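Local atomic coordinates of inner membrane protein (Salmonella typhimurium LT2, PDB entry 2QJV), a protein that binds nickel and probably acts as a sugar-acid isomerase, as a cupin-fold member of the KduI/IolB family. Residues N136-H141 against V158-G163. The protein carries 2 engineered substitutions. Sequence-based numbering, arbitrary orientation.
Sequences NQRLVH and VYTNAG. Engineered in segment 158-163: A162 (natural residue Glu).
Y159 and L139 face each other as a hydrogen-bonded antiparallel pair, and they illustrate how one large ring can serve two neighbours on the opposing strand. Their backbones exchange two hydrogen bonds: Y159 N to L139 O is the shorter at 2.9 Å, and L139 N to Y159 O measures 3.2 Å. The two side chains run side by side on the same face of the sheet, L139 CD2 lying 3.9 Å from Y159 CD1. With CG anti to its carbonyl carbon (chi1 -62°), the tyrosine ring reaches across to H141, two residues on from L139 on the partner strand. The two rings make an offset edge-to-face pair with their planes at 67°, and Y159 CE1 comes within 3.6 Å of H141 CE1. Both rings are anchored by polar bonds, H141 ND1 to E157 and Y159 OH to the carbonyl of P78. On the opposite face of the sheet, V140 and V158 form a non-hydrogen-bonded pair, V140 CG2 touching V158 CG2 lightly at 4.2 Å. On its other branch, V158 CG1 packs at 3.9 Å against R138 CB. A hydrogen-bonded pair followed by a non-hydrogen-bonded one is the register of antiparallel strands, and the successive strands 138-142 and 154-160 accordingly form a beta hairpin within a five-stranded sheet of the cupin fold.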
loop_
_atom_site.group_PDB
_atom_site.type_symbol
_atom_site.label_atom_id
_atom_site.label_comp_id
_atom_site.label_asym_id
_atom_site.label_seq_id
_atom_site.Cartn_x
_atom_site.Cartn_y
_atom_site.Cartn_z
ATOM N N ASN A 136 21.921 17.841 -19.195
ATOM C CA ASN A 136 20.638 17.790 -19.785
ATOM C C ASN A 136 20.743 17.407 -21.307
ATOM O O ASN A 136 19.679 17.329 -21.894
ATOM C CB ASN A 136 19.950 19.162 -19.544
ATOM C CG ASN A 136 18.425 19.126 -19.664
ATOM O OD1 ASN A 136 17.766 18.109 -19.350
ATOM N ND2 ASN A 136 17.853 20.255 -20.098
ATOM N N GLN A 137 21.939 17.156 -21.917
ATOM C CA GLN A 137 21.981 16.906 -23.444
ATOM C C GLN A 137 21.783 15.442 -23.966
ATOM O O GLN A 137 22.643 14.584 -23.808
ATOM C CB GLN A 137 23.197 17.523 -24.217
ATOM C CG GLN A 137 23.081 17.230 -25.845
ATOM C CD GLN A 137 23.846 18.189 -26.859
ATOM O OE1 GLN A 137 24.700 17.728 -27.641
ATOM N NE2 GLN A 137 23.481 19.485 -26.878
ATOM N N ARG A 138 20.686 15.253 -24.710
ATOM C CA ARG A 138 20.223 13.996 -25.220
ATOM C C ARG A 138 20.184 13.983 -26.764
ATOM O O ARG A 138 20.148 15.027 -27.395
ATOM C CB ARG A 138 18.817 13.765 -24.659
ATOM C CG ARG A 138 18.799 13.845 -23.153
ATOM C CD ARG A 138 17.616 14.638 -22.626
ATOM N NE ARG A 138 17.637 16.065 -22.902
ATOM C CZ ARG A 138 16.665 16.912 -22.561
ATOM N NH1 ARG A 138 15.566 16.489 -21.954
ATOM N NH2 ARG A 138 16.780 18.197 -22.849
ATOM N N LEU A 139 20.301 12.802 -27.334
ATOM C CA LEU A 139 20.153 12.584 -28.746
ATOM C C LEU A 139 18.709 12.126 -28.899
ATOM O O LEU A 139 18.269 11.218 -28.197
ATOM C CB LEU A 139 21.162 11.548 -29.270
ATOM C CG LEU A 139 20.966 10.995 -30.672
ATOM C CD1 LEU A 139 21.089 12.124 -31.733
ATOM C CD2 LEU A 139 21.980 9.902 -30.928
ATOM N N VAL A 140 17.984 12.747 -29.837
ATOM C CA VAL A 140 16.581 12.476 -30.093
ATOM C C VAL A 140 16.386 12.107 -31.591
ATOM O O VAL A 140 16.932 12.775 -32.468
ATOM C CB VAL A 140 15.713 13.698 -29.670
ATOM C CG1 VAL A 140 14.194 13.491 -29.956
ATOM C CG2 VAL A 140 16.000 14.083 -28.186
ATOM N N HIS A 141 15.702 10.986 -31.818
ATOM C CA HIS A 141 15.287 10.492 -33.130
ATOM C C HIS A 141 13.769 10.536 -33.234
ATOM O O HIS A 141 13.039 9.729 -32.610
ATOM C CB HIS A 141 15.757 9.059 -33.401
ATOM C CG HIS A 141 17.251 8.877 -33.459
ATOM N ND1 HIS A 141 17.841 7.647 -33.261
ATOM C CD2 HIS A 141 18.266 9.753 -33.666
ATOM C CE1 HIS A 141 19.153 7.769 -33.382
ATOM N NE2 HIS A 141 19.442 9.042 -33.616
ATOM N N VAL A 158 14.976 8.304 -27.540
ATOM C CA VAL A 158 15.891 9.211 -26.875
ATOM C C VAL A 158 17.050 8.462 -26.188
ATOM O O VAL A 158 16.837 7.384 -25.614
ATOM C CB VAL A 158 15.117 10.073 -25.820
ATOM C CG1 VAL A 158 16.057 11.071 -25.091
ATOM C CG2 VAL A 158 13.928 10.803 -26.475
ATOM N N TYR A 159 18.252 9.043 -26.304
ATOM C CA TYR A 159 19.485 8.534 -25.717
ATOM C C TYR A 159 19.957 9.493 -24.670
ATOM O O TYR A 159 20.227 10.651 -24.956
ATOM C CB TYR A 159 20.600 8.364 -26.737
ATOM C CG TYR A 159 20.289 7.398 -27.815
ATOM C CD1 TYR A 159 19.481 7.762 -28.890
ATOM C CD2 TYR A 159 20.841 6.140 -27.803
ATOM C CE1 TYR A 159 19.202 6.877 -29.903
ATOM C CE2 TYR A 159 20.566 5.247 -28.805
ATOM C CZ TYR A 159 19.770 5.613 -29.863
ATOM O OH TYR A 159 19.497 4.695 -30.840
ATOM N N THR A 160 20.062 8.982 -23.439
ATOM C CA THR A 160 20.472 9.764 -22.290
ATOM C C THR A 160 21.744 9.129 -21.722
ATOM O O THR A 160 21.708 8.051 -21.160
ATOM C CB THR A 160 19.345 9.885 -21.226
ATOM O OG1 THR A 160 18.107 10.248 -21.862
ATOM C CG2 THR A 160 19.721 10.953 -20.109
ATOM N N ASN A 161 22.854 9.829 -21.837
ATOM C CA ASN A 161 24.125 9.302 -21.302
ATOM C C ASN A 161 24.151 9.304 -19.775
ATOM O O ASN A 161 23.464 10.117 -19.125
ATOM C CB ASN A 161 25.299 10.028 -21.947
ATOM C CG ASN A 161 25.397 9.737 -23.443
ATOM O OD1 ASN A 161 24.765 8.802 -23.977
ATOM N ND2 ASN A 161 26.190 10.514 -24.113
ATOM N N ALA A 162 24.864 8.316 -19.222
ATOM C CA ALA A 162 24.930 8.077 -17.773
ATOM C C ALA A 162 25.256 9.373 -17.027
ATOM O O ALA A 162 26.257 10.035 -17.337
ATOM C CB ALA A 162 25.953 6.980 -17.444
ATOM N N GLY A 163 24.384 9.678 -16.058
ATOM C CA GLY A 163 24.478 10.887 -15.245
ATOM C C GLY A 163 23.348 11.866 -15.550
ATOM O O GLY A 163 22.629 12.310 -14.605
HETATM O O HOH W 1 22.964 12.494 -22.647
#